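Local structure of Agap007691-pb (Anopheles gambiae, 5C98) at residues V101-T106 against H167-F172; L107-E112 against L307-D312; V214-H219 against Q270-D275; R223-D228 against F346-N351. The protein is of unknown function but, as a serpin, may inhibit serine proteases. All coordinates share one frame; numbering follows the deposited sequence.

Overall arrangement
The four contacts form two pairs at opposite sides of the chain's centre. Contacts 1 and 2 have centres about 12 Å apart and touch: Leu169 of the strand pair in contact 1 lies against Val309 and Leu307 of contact 2, and the chain runs directly from residues 101-106 into 107-112. Contacts 3 and 4 lie closer still, with centres about 8 Å apart; Arg216 packs on Phe346, and Asp275 probably bonds with His349. Between the pairs the centres of contacts 1 and 3 are about 47 Å apart, those of contacts 2 and 3 about 54 Å. The unmodelled residues 335-343, where serpins carry their reactive-centre loop, lie just before the 346-349 strand of contact 4.

Contact 1 of 4, residues V101-T106 against H167-F172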
# COMPACT_ATOMS: atom_id res chain seq x y z
N VAL A 101 -12.33 -9.74 6.31
CA VAL A 101 -11.92 -10.84 7.15
C VAL A 101 -12.74 -12.06 6.78
O VAL A 101 -13.97 -11.98 6.70
CB VAL A 101 -12.12 -10.51 8.64
CG1 VAL A 101 -11.63 -11.62 9.53
CG2 VAL A 101 -11.45 -9.19 9.00
N LEU A 102 -12.06 -13.20 6.58
CA LEU A 102 -12.72 -14.49 6.50
C LEU A 102 -12.56 -15.24 7.81
O LEU A 102 -11.47 -15.28 8.38
CB LEU A 102 -12.14 -15.36 5.39
CG LEU A 102 -12.29 -14.90 3.95
CD1 LEU A 102 -11.53 -15.84 3.03
CD2 LEU A 102 -13.77 -14.86 3.59
N VAL A 103 -13.64 -15.83 8.28
CA VAL A 103 -13.62 -16.72 9.43
C VAL A 103 -14.29 -18.03 9.04
O VAL A 103 -15.23 -18.06 8.24
CB VAL A 103 -14.32 -16.12 10.68
CG1 VAL A 103 -13.54 -14.94 11.22
CG2 VAL A 103 -15.76 -15.74 10.37
N GLU A 104 -13.79 -19.13 9.61
CA GLU A 104 -14.41 -20.44 9.38
C GLU A 104 -15.83 -20.46 9.92
O GLU A 104 -16.06 -20.27 11.12
CB GLU A 104 -13.56 -21.53 10.03
CG GLU A 104 -14.21 -22.93 10.11
CD GLU A 104 -14.76 -23.44 8.79
OE1 GLU A 104 -14.07 -23.28 7.75
OE2 GLU A 104 -15.88 -24.00 8.81
N GLU A 105 -16.79 -20.76 9.04
CA GLU A 105 -18.20 -20.62 9.38
C GLU A 105 -18.67 -21.61 10.43
O GLU A 105 -19.68 -21.35 11.09
CB GLU A 105 -19.06 -20.77 8.12
CG GLU A 105 -19.02 -22.16 7.46
CD GLU A 105 -19.76 -22.19 6.13
OE1 GLU A 105 -20.18 -21.12 5.65
OE2 GLU A 105 -19.93 -23.29 5.57
N THR A 106 -17.99 -22.74 10.61
CA THR A 106 -18.51 -23.73 11.55
C THR A 106 -18.10 -23.46 12.99
O THR A 106 -18.52 -24.22 13.87
CB THR A 106 -18.07 -25.15 11.18
OG1 THR A 106 -16.65 -25.22 11.19
CG2 THR A 106 -18.64 -25.58 9.80
N HIS A 167 -7.43 -23.55 7.43
CA HIS A 167 -7.35 -22.22 8.03
C HIS A 167 -8.65 -21.85 8.72
O HIS A 167 -9.74 -22.26 8.31
CB HIS A 167 -7.10 -21.20 6.93
CG HIS A 167 -5.75 -21.30 6.31
ND1 HIS A 167 -4.72 -22.00 6.88
CD2 HIS A 167 -5.26 -20.75 5.17
CE1 HIS A 167 -3.64 -21.89 6.11
NE2 HIS A 167 -3.94 -21.15 5.07
N LYS A 168 -8.53 -21.05 9.79
CA LYS A 168 -9.68 -20.53 10.53
C LYS A 168 -9.91 -19.04 10.36
O LYS A 168 -11.04 -18.59 10.57
CB LYS A 168 -9.53 -20.80 12.03
CG LYS A 168 -9.41 -22.28 12.40
CD LYS A 168 -9.27 -22.43 13.92
CE LYS A 168 -8.55 -23.70 14.30
NZ LYS A 168 -9.34 -24.90 13.96
N LEU A 169 -8.88 -18.27 9.98
CA LEU A 169 -8.93 -16.81 10.08
C LEU A 169 -7.97 -16.22 9.05
O LEU A 169 -6.77 -16.52 9.09
CB LEU A 169 -8.48 -16.38 11.46
CG LEU A 169 -8.43 -14.88 11.73
CD1 LEU A 169 -9.85 -14.28 11.77
CD2 LEU A 169 -7.73 -14.60 13.07
N MET A 170 -8.48 -15.35 8.18
CA MET A 170 -7.64 -14.71 7.18
C MET A 170 -8.05 -13.26 7.01
O MET A 170 -9.22 -12.90 7.18
CB MET A 170 -7.78 -15.38 5.82
CG MET A 170 -7.47 -16.87 5.87
SD MET A 170 -7.23 -17.59 4.24
CE MET A 170 -5.60 -16.98 3.87
N LEU A 171 -7.06 -12.42 6.70
CA LEU A 171 -7.23 -10.98 6.62
C LEU A 171 -6.82 -10.49 5.24
O LEU A 171 -5.89 -11.03 4.64
CB LEU A 171 -6.35 -10.28 7.68
CG LEU A 171 -6.41 -8.75 7.76
CD1 LEU A 171 -7.82 -8.26 8.11
CD2 LEU A 171 -5.39 -8.30 8.79
N PHE A 172 -7.51 -9.47 4.73
CA PHE A 172 -7.25 -8.88 3.43
C PHE A 172 -7.29 -7.37 3.53
O PHE A 172 -8.08 -6.81 4.28
CB PHE A 172 -8.27 -9.40 2.41
CG PHE A 172 -8.30 -10.89 2.37
CD1 PHE A 172 -7.45 -11.58 1.52
CD2 PHE A 172 -9.10 -11.61 3.22
CE1 PHE A 172 -7.44 -12.97 1.53
CE2 PHE A 172 -9.07 -12.97 3.25
CZ PHE A 172 -8.25 -13.65 2.40
O HOH W 1 -11.69 -24.38 8.12
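Val103 and Val101 both touch the same branch of Leu169: its CD1 lies 3.8 Å from Val103 CG1 and 3.9 Å from Val101 CG1. Leu169 sends CG anti to its backbone N (chi1 179°), which brings CD1 over to the neighbouring strand, and Leu171 repeats that torsion to set its own CD1 against Val101 CG2. These four residues fill one face of an antiparallel pair. On the other face Leu102 meets Phe172 diagonally: Leu102 CD1 approaches Phe172 CE2 at 3.8 Å, coming at the ring on a slant, while Met170 turns its thioether end elsewhere. The backbones are joined by reciprocal bonds between Leu102 and Met170, with Leu102 N to Met170 O at 2.9 Å, and by one further bond from Glu104 N to Lys168 O. The side chains of Val101 to Val103 and Leu169 to Phe172 are buried; helix 133-146 packs over the Leu102 and Phe172 face, and strand 124-128 pairs with the outer edge of 101-104. Past Glu104 the two chains separate and the contact loosens. Glu104 folds back at chi2 (51°), and its carboxylate reaches across through a water that donates to Glu104 OE1 at 2.6 Å and to His167 O at 2.9 Å. Its other oxygen, OE2, is gripped from opposite faces of the carboxylate plane by Thr106 OG1 at 2.8 Å and Thr106 N. Glu105 and Thr106 are exposed here. Strand 101-104 between 124-128 and 169-172, with helix 133-146 lying across, matches sheet A of the serpin fold and the helix that crosses it.

Contact 2 of 4, residues L107-E112 against L307-D312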
# COMPACT_ATOMS: atom_id res chain seq x y z
N LEU A 107 -17.31 -22.42 13.26
CA LEU A 107 -16.86 -22.10 14.60
C LEU A 107 -17.61 -20.88 15.11
O LEU A 107 -17.51 -19.80 14.53
CB LEU A 107 -15.35 -21.84 14.62
CG LEU A 107 -14.44 -22.99 14.17
CD1 LEU A 107 -12.99 -22.57 14.24
CD2 LEU A 107 -14.68 -24.22 15.04
N ARG A 108 -18.29 -21.04 16.24
CA ARG A 108 -18.94 -19.90 16.87
C ARG A 108 -17.90 -18.86 17.29
O ARG A 108 -16.84 -19.20 17.81
CB ARG A 108 -19.72 -20.38 18.10
CG ARG A 108 -20.54 -19.30 18.76
CD ARG A 108 -21.38 -19.89 19.89
NE ARG A 108 -21.54 -18.97 21.01
CZ ARG A 108 -22.09 -19.31 22.18
NH1 ARG A 108 -22.52 -20.55 22.36
NH2 ARG A 108 -22.20 -18.42 23.15
N LEU A 109 -18.22 -17.60 17.02
CA LEU A 109 -17.35 -16.48 17.36
C LEU A 109 -17.50 -16.08 18.82
O LEU A 109 -18.58 -16.17 19.41
CB LEU A 109 -17.68 -15.28 16.48
CG LEU A 109 -17.42 -15.50 14.98
CD1 LEU A 109 -17.95 -14.34 14.18
CD2 LEU A 109 -15.93 -15.69 14.74
N ASP A 110 -16.40 -15.58 19.39
CA ASP A 110 -16.46 -15.03 20.73
C ASP A 110 -17.21 -13.70 20.71
O ASP A 110 -17.16 -12.95 19.73
CB ASP A 110 -15.05 -14.80 21.28
CG ASP A 110 -15.06 -14.15 22.66
OD1 ASP A 110 -15.52 -14.83 23.58
OD2 ASP A 110 -14.63 -12.98 22.76
N SER A 111 -17.86 -13.39 21.83
CA SER A 111 -18.69 -12.19 21.92
C SER A 111 -17.90 -10.90 21.78
O SER A 111 -18.42 -9.92 21.24
CB SER A 111 -19.49 -12.21 23.22
OG SER A 111 -18.61 -12.36 24.32
N GLU A 112 -16.65 -10.86 22.25
CA GLU A 112 -15.88 -9.64 22.10
C GLU A 112 -15.41 -9.45 20.66
O GLU A 112 -15.36 -8.32 20.16
CB GLU A 112 -14.71 -9.61 23.09
CG GLU A 112 -15.17 -9.24 24.50
CD GLU A 112 -15.51 -7.75 24.61
OE1 GLU A 112 -14.53 -6.95 24.61
OE2 GLU A 112 -16.71 -7.41 24.67
N LEU A 307 -4.60 -15.25 19.21
CA LEU A 307 -5.77 -14.39 19.03
C LEU A 307 -7.04 -15.06 19.52
O LEU A 307 -7.35 -16.20 19.13
CB LEU A 307 -5.97 -14.01 17.57
CG LEU A 307 -4.75 -13.39 16.90
CD1 LEU A 307 -5.01 -13.00 15.44
CD2 LEU A 307 -4.27 -12.18 17.69
N HIS A 308 -7.80 -14.35 20.33
CA HIS A 308 -9.06 -14.85 20.86
C HIS A 308 -10.18 -14.41 19.93
O HIS A 308 -10.71 -13.31 20.03
CB HIS A 308 -9.30 -14.33 22.27
CG HIS A 308 -10.54 -14.88 22.90
ND1 HIS A 308 -11.21 -14.22 23.91
CD2 HIS A 308 -11.23 -16.02 22.68
CE1 HIS A 308 -12.26 -14.93 24.26
NE2 HIS A 308 -12.30 -16.03 23.53
N VAL A 309 -10.53 -15.29 19.00
CA VAL A 309 -11.55 -15.03 18.00
C VAL A 309 -12.80 -15.87 18.23
O VAL A 309 -13.92 -15.39 18.06
CB VAL A 309 -10.99 -15.30 16.60
CG1 VAL A 309 -12.07 -15.23 15.53
CG2 VAL A 309 -9.85 -14.35 16.34
N PHE A 310 -12.61 -17.13 18.61
CA PHE A 310 -13.70 -18.11 18.66
C PHE A 310 -14.16 -18.41 20.08
O PHE A 310 -13.45 -18.22 21.07
CB PHE A 310 -13.23 -19.38 17.96
CG PHE A 310 -12.88 -19.16 16.52
CD1 PHE A 310 -13.87 -18.93 15.60
CD2 PHE A 310 -11.56 -19.11 16.10
CE1 PHE A 310 -13.58 -18.68 14.28
CE2 PHE A 310 -11.26 -18.87 14.78
CZ PHE A 310 -12.27 -18.65 13.87
N HIS A 311 -15.40 -18.89 20.16
CA HIS A 311 -16.03 -19.16 21.43
C HIS A 311 -15.35 -20.31 22.17
O HIS A 311 -15.01 -20.18 23.36
CB HIS A 311 -17.49 -19.49 21.17
CG HIS A 311 -18.22 -19.94 22.39
ND1 HIS A 311 -18.53 -19.08 23.42
CD2 HIS A 311 -18.67 -21.16 22.77
CE1 HIS A 311 -19.16 -19.75 24.36
NE2 HIS A 311 -19.26 -21.02 24.00
N ASP A 312 -15.18 -21.46 21.51
CA ASP A 312 -14.73 -22.66 22.21
C ASP A 312 -13.76 -23.48 21.37
O ASP A 312 -13.87 -24.71 21.31
CB ASP A 312 -15.92 -23.53 22.62
CG ASP A 312 -16.80 -23.90 21.44
OD1 ASP A 312 -16.36 -23.77 20.28
OD2 ASP A 312 -17.96 -24.32 21.67
O HOH W 2 -15.75 -21.77 18.58
O HOH W 3 -18.11 -23.62 17.74
O HOH W 4 -12.47 -11.89 21.49
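Arg108 lays its guanidinium flat on the ring of His311, the two planes 7° apart and their centres 3.6 Å apart, with CZ over the middle of the imidazole. A positive group so close would be expected to disfavour protonation of His311. The backbones beneath are joined by His311 N to Arg108 O at 2.8 Å and Asp110 N to Val309 O at 2.8 Å, fixing the loops where they cross. Inward, the Phe310 ring is sandwiched: Leu107 CD1 sits over one face, 3.8 Å from the centroid, while Val309 CG1 of its own loop covers the opposite face. Arg108 O lies at the ring's edge, and Leu109 CD2 reaches Phe310 CE1 at 3.8 Å. At the far end Asp110 brings its carboxylate obliquely over the His308 ring, Asp110 CG 3.3 Å from His308 CE1, with the planes 37° apart; a water joins Asp110 OD2 to His308 O. The same OD2 takes Glu112 N at 3.0 Å, from well above the carboxylate plane. Asp110 is thus the N-cap of helix 111-119, and the contact ties a capped helix start to the loop leading into strand 320-328, at an end of serpin sheet A.

Contact 3 of 4, residues V214-H219 against Q270-D275; sequences VRRCLH and QSCWTD
Arg216 curls back over Cys272. Its CG takes the position between backbone N and carbonyl carbon (chi1 69°), and a second bend at chi2 returns the guanidinium across the strand pair, so that Cys272 CB lies over one face of the flat group, near its rim. Cys272 CB is also 3.7 Å from Arg216 CG, and Cys272 SG stands 3.8 Å from Arg216 NE. At the other end of the guanidinium, NH1 passes 3.7 Å from Gln270 CB; the amide of Gln270 is turned well away from coplanarity with the guanidinium, the planes 56° apart. Val214 meets Thr274 at about a right angle, its CG2 3.4 Å from Thr274 OG1. That hydroxyl donates to Cys272 O at 2.9 Å, while Val214 N reaches the same oxygen from the opposite face of the carbonyl plane, so two donors hold it. On the reverse face of the pair, Ser271 OG rests 3.5 Å from Arg215 CG, near solvent. Four backbone bonds link Val214 with Cys272 and Arg216 with Gln270, as in an antiparallel ladder, yet the strands cross at 102°: within these residues the ladder runs from Val214 to Arg216; Cys217 to His219 turn away, while 270-287 stays paired with the earlier part of 204-219, Thr274 bonding to Ala212. The other edge of 214-219 pairs with 224-230, through Arg215 with Asp228 and Cys217 with Val226, and helix 259-268 packs against Cys217 and His219. Strand 270-287 in turn pairs with 346-349, whose Phe346 forms a cation-pi contact with Arg216.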
# COMPACT_ATOMS: atom_id res chain seq x y z
N VAL A 214 5.47 22.50 -10.98
CA VAL A 214 5.45 21.48 -9.94
C VAL A 214 6.57 21.73 -8.94
O VAL A 214 7.64 22.26 -9.27
CB VAL A 214 5.56 20.05 -10.51
CG1 VAL A 214 4.28 19.65 -11.23
CG2 VAL A 214 6.79 19.90 -11.42
N ARG A 215 6.34 21.29 -7.72
CA ARG A 215 7.39 21.25 -6.70
C ARG A 215 8.45 20.22 -7.07
O ARG A 215 8.14 19.07 -7.39
CB ARG A 215 6.75 20.90 -5.36
CG ARG A 215 5.94 22.05 -4.78
CD ARG A 215 5.09 21.65 -3.60
NE ARG A 215 5.86 21.27 -2.42
CZ ARG A 215 6.50 22.13 -1.63
NH1 ARG A 215 6.52 23.43 -1.91
NH2 ARG A 215 7.15 21.68 -0.55
N ARG A 216 9.71 20.63 -7.03
CA ARG A 216 10.80 19.81 -7.49
C ARG A 216 12.04 20.11 -6.67
O ARG A 216 12.17 21.18 -6.07
CB ARG A 216 11.10 20.08 -8.97
CG ARG A 216 11.72 21.47 -9.27
CD ARG A 216 13.23 21.48 -9.18
NE ARG A 216 13.78 22.81 -9.47
CZ ARG A 216 13.91 23.78 -8.57
NH1 ARG A 216 13.55 23.59 -7.31
NH2 ARG A 216 14.41 24.95 -8.93
N CYS A 217 12.96 19.15 -6.64
CA CYS A 217 14.30 19.40 -6.12
C CYS A 217 15.26 18.34 -6.62
O CYS A 217 14.87 17.30 -7.15
CB CYS A 217 14.33 19.47 -4.59
SG CYS A 217 13.91 17.93 -3.75
N LEU A 218 16.54 18.65 -6.50
CA LEU A 218 17.57 17.64 -6.60
C LEU A 218 17.88 17.16 -5.20
O LEU A 218 17.75 17.90 -4.22
CB LEU A 218 18.83 18.24 -7.21
CG LEU A 218 18.75 18.83 -8.61
CD1 LEU A 218 20.14 19.33 -9.07
CD2 LEU A 218 18.21 17.81 -9.58
N HIS A 219 18.30 15.90 -5.09
CA HIS A 219 18.78 15.37 -3.81
C HIS A 219 20.10 14.67 -4.08
O HIS A 219 20.14 13.51 -4.49
CB HIS A 219 17.77 14.48 -3.09
CG HIS A 219 18.07 14.35 -1.63
ND1 HIS A 219 19.25 13.82 -1.16
CD2 HIS A 219 17.37 14.74 -0.54
CE1 HIS A 219 19.25 13.86 0.16
NE2 HIS A 219 18.12 14.42 0.56
N GLN A 270 10.62 23.20 -4.28
CA GLN A 270 10.21 24.52 -4.72
C GLN A 270 9.47 24.37 -6.04
O GLN A 270 9.89 23.61 -6.92
CB GLN A 270 11.42 25.44 -4.91
CG GLN A 270 12.10 25.83 -3.61
CD GLN A 270 11.24 26.73 -2.74
OE1 GLN A 270 10.61 27.67 -3.23
NE2 GLN A 270 11.21 26.44 -1.44
N SER A 271 8.36 25.10 -6.17
CA SER A 271 7.59 25.03 -7.40
C SER A 271 8.38 25.66 -8.54
O SER A 271 9.01 26.71 -8.38
CB SER A 271 6.26 25.78 -7.24
OG SER A 271 5.34 25.04 -6.46
N CYS A 272 8.34 25.01 -9.70
CA CYS A 272 9.20 25.38 -10.80
C CYS A 272 8.60 24.86 -12.09
O CYS A 272 8.08 23.74 -12.12
CB CYS A 272 10.57 24.76 -10.54
SG CYS A 272 11.74 25.03 -11.82
N TRP A 273 8.63 25.67 -13.14
CA TRP A 273 8.14 25.20 -14.43
C TRP A 273 9.04 24.07 -14.91
O TRP A 273 10.26 24.25 -15.06
CB TRP A 273 8.10 26.35 -15.44
CG TRP A 273 6.87 27.19 -15.27
CD1 TRP A 273 6.80 28.49 -14.86
CD2 TRP A 273 5.51 26.78 -15.50
NE1 TRP A 273 5.50 28.92 -14.83
CE2 TRP A 273 4.68 27.88 -15.22
CE3 TRP A 273 4.92 25.58 -15.93
CZ2 TRP A 273 3.30 27.83 -15.34
CZ3 TRP A 273 3.55 25.53 -16.05
CH2 TRP A 273 2.75 26.65 -15.76
N THR A 274 8.45 22.88 -15.10
CA THR A 274 9.21 21.66 -15.32
C THR A 274 8.73 20.97 -16.58
O THR A 274 7.53 20.79 -16.78
CB THR A 274 9.00 20.70 -14.15
OG1 THR A 274 9.49 21.32 -12.95
CG2 THR A 274 9.72 19.35 -14.36
N ASP A 275 9.68 20.57 -17.43
CA ASP A 275 9.36 19.74 -18.58
C ASP A 275 9.32 18.30 -18.08
O ASP A 275 10.35 17.72 -17.73
CB ASP A 275 10.39 19.90 -19.69
CG ASP A 275 9.92 19.26 -20.96
OD1 ASP A 275 10.16 18.06 -21.13
OD2 ASP A 275 9.24 19.94 -21.76

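Contact 4 of 4, residues R223-D228 against F346-N351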
# COMPACT_ATOMS: atom_id res chain seq x y z
N ARG A 223 20.93 10.77 -4.52
CA ARG A 223 21.25 10.59 -5.93
C ARG A 223 19.99 10.47 -6.77
O ARG A 223 19.85 9.55 -7.58
CB ARG A 223 22.19 9.41 -6.20
CG ARG A 223 23.37 9.26 -5.26
CD ARG A 223 24.29 10.43 -5.37
NE ARG A 223 25.01 10.53 -6.63
CZ ARG A 223 25.57 11.66 -7.06
NH1 ARG A 223 25.48 12.77 -6.33
NH2 ARG A 223 26.21 11.68 -8.22
N CYS A 224 19.06 11.41 -6.61
CA CYS A 224 17.85 11.39 -7.41
C CYS A 224 17.30 12.79 -7.62
O CYS A 224 17.53 13.70 -6.82
CB CYS A 224 16.79 10.45 -6.83
SG CYS A 224 16.20 10.98 -5.20
N LYS A 225 16.56 12.94 -8.72
CA LYS A 225 15.65 14.06 -8.91
C LYS A 225 14.31 13.73 -8.26
O LYS A 225 13.93 12.56 -8.15
CB LYS A 225 15.42 14.29 -10.40
CG LYS A 225 16.57 14.86 -11.16
CD LYS A 225 16.19 15.14 -12.61
CE LYS A 225 17.31 15.79 -13.34
NZ LYS A 225 16.98 16.05 -14.76
N VAL A 226 13.60 14.77 -7.82
CA VAL A 226 12.33 14.60 -7.13
C VAL A 226 11.32 15.58 -7.71
O VAL A 226 11.62 16.76 -7.87
CB VAL A 226 12.49 14.89 -5.64
CG1 VAL A 226 11.23 14.60 -4.90
CG2 VAL A 226 13.66 14.10 -5.07
N VAL A 227 10.12 15.09 -7.99
CA VAL A 227 8.98 15.96 -8.23
C VAL A 227 7.83 15.47 -7.36
O VAL A 227 7.67 14.27 -7.14
CB VAL A 227 8.53 16.00 -9.71
CG1 VAL A 227 9.56 16.70 -10.60
CG2 VAL A 227 8.17 14.60 -10.22
N ASP A 228 7.04 16.39 -6.86
CA ASP A 228 5.83 16.03 -6.10
C ASP A 228 4.64 16.38 -6.98
O ASP A 228 4.38 17.56 -7.24
CB ASP A 228 5.79 16.77 -4.76
CG ASP A 228 5.06 15.99 -3.68
OD1 ASP A 228 4.34 15.01 -4.00
OD2 ASP A 228 5.21 16.36 -2.49
N PHE A 346 13.39 23.22 -15.32
CA PHE A 346 13.79 21.94 -14.75
C PHE A 346 13.29 20.89 -15.73
O PHE A 346 12.25 21.08 -16.35
CB PHE A 346 13.16 21.75 -13.36
CG PHE A 346 13.65 20.54 -12.61
CD1 PHE A 346 14.99 20.39 -12.32
CD2 PHE A 346 12.77 19.57 -12.17
CE1 PHE A 346 15.45 19.29 -11.64
CE2 PHE A 346 13.22 18.46 -11.47
CZ PHE A 346 14.57 18.32 -11.21
N GLU A 347 14.08 19.84 -15.94
CA GLU A 347 13.65 18.70 -16.72
C GLU A 347 13.51 17.52 -15.79
O GLU A 347 14.39 17.26 -14.95
CB GLU A 347 14.61 18.37 -17.88
CG GLU A 347 14.38 19.28 -19.10
CD GLU A 347 15.11 18.86 -20.38
OE1 GLU A 347 15.22 19.72 -21.28
OE2 GLU A 347 15.53 17.69 -20.51
N PHE A 348 12.40 16.81 -15.93
CA PHE A 348 12.18 15.56 -15.19
C PHE A 348 11.59 14.57 -16.17
O PHE A 348 10.38 14.53 -16.37
CB PHE A 348 11.26 15.79 -14.00
CG PHE A 348 11.13 14.61 -13.08
CD1 PHE A 348 10.16 13.64 -13.29
CD2 PHE A 348 11.95 14.51 -11.97
CE1 PHE A 348 10.03 12.60 -12.41
CE2 PHE A 348 11.83 13.46 -11.11
CZ PHE A 348 10.87 12.51 -11.32
N HIS A 349 12.45 13.78 -16.78
CA HIS A 349 12.06 12.80 -17.79
C HIS A 349 12.23 11.41 -17.19
O HIS A 349 13.34 10.87 -17.14
CB HIS A 349 12.88 13.00 -19.05
CG HIS A 349 12.54 14.26 -19.77
ND1 HIS A 349 13.17 14.65 -20.93
CD2 HIS A 349 11.64 15.23 -19.49
CE1 HIS A 349 12.65 15.79 -21.34
NE2 HIS A 349 11.72 16.17 -20.49
N ALA A 350 11.13 10.86 -16.69
CA ALA A 350 11.15 9.60 -15.97
C ALA A 350 11.08 8.47 -17.00
O ALA A 350 10.02 7.92 -17.29
CB ALA A 350 10.02 9.53 -14.96
N ASN A 351 12.25 8.14 -17.56
CA ASN A 351 12.40 7.15 -18.62
C ASN A 351 13.25 5.98 -18.16
O ASN A 351 13.81 5.25 -18.98
CB ASN A 351 13.01 7.79 -19.86
CG ASN A 351 14.28 8.55 -19.56
OD1 ASN A 351 14.96 8.30 -18.55
ND2 ASN A 351 14.60 9.52 -20.42
O HOH W 5 15.49 14.16 -16.49
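Lys225 NZ donates to the carbonyl oxygen of Glu347 at 2.9 Å, arriving from above the carbonyl plane and 38° out of it. A water bound to NZ at 3.0 Å accepts from His349 N as well, so the ammonium is held to Glu347 directly and to His349 through the water. The lysine gets there by an extended chain beyond CG, which runs past Phe346 in the opposite sense and puts CD 3.8 Å from Phe346 CZ. Deeper in, Val227 and Phe348 come together from opposite directions: Val227 CG2 sits over one face of the ring, 3.6 Å from its centroid, and Val227 CG1 approaches Phe348 CD2 at 3.5 Å. Lys225 CB lies 3.8 Å from Phe348 CE2, and the edge of the ring faces Lys225 O and Val226 N. Both phenylalanines have CG anti to the backbone N, which directs their rings to the same side of strand 346-349, towards 224-228; between them they take in Lys225 and Val227. Glu347 and His349 point away. The strands themselves are not paired, crossing at 95° with axes 8.4 Å apart, so side chains make the join. Strand 224-230 lies between 204-219 and 237-244, and the latter's Leu243 also touches Phe348. Strand 346-349 runs parallel to 270-287, with Phe346 resting on Cys272 and Thr274, and Phe348 on Leu276.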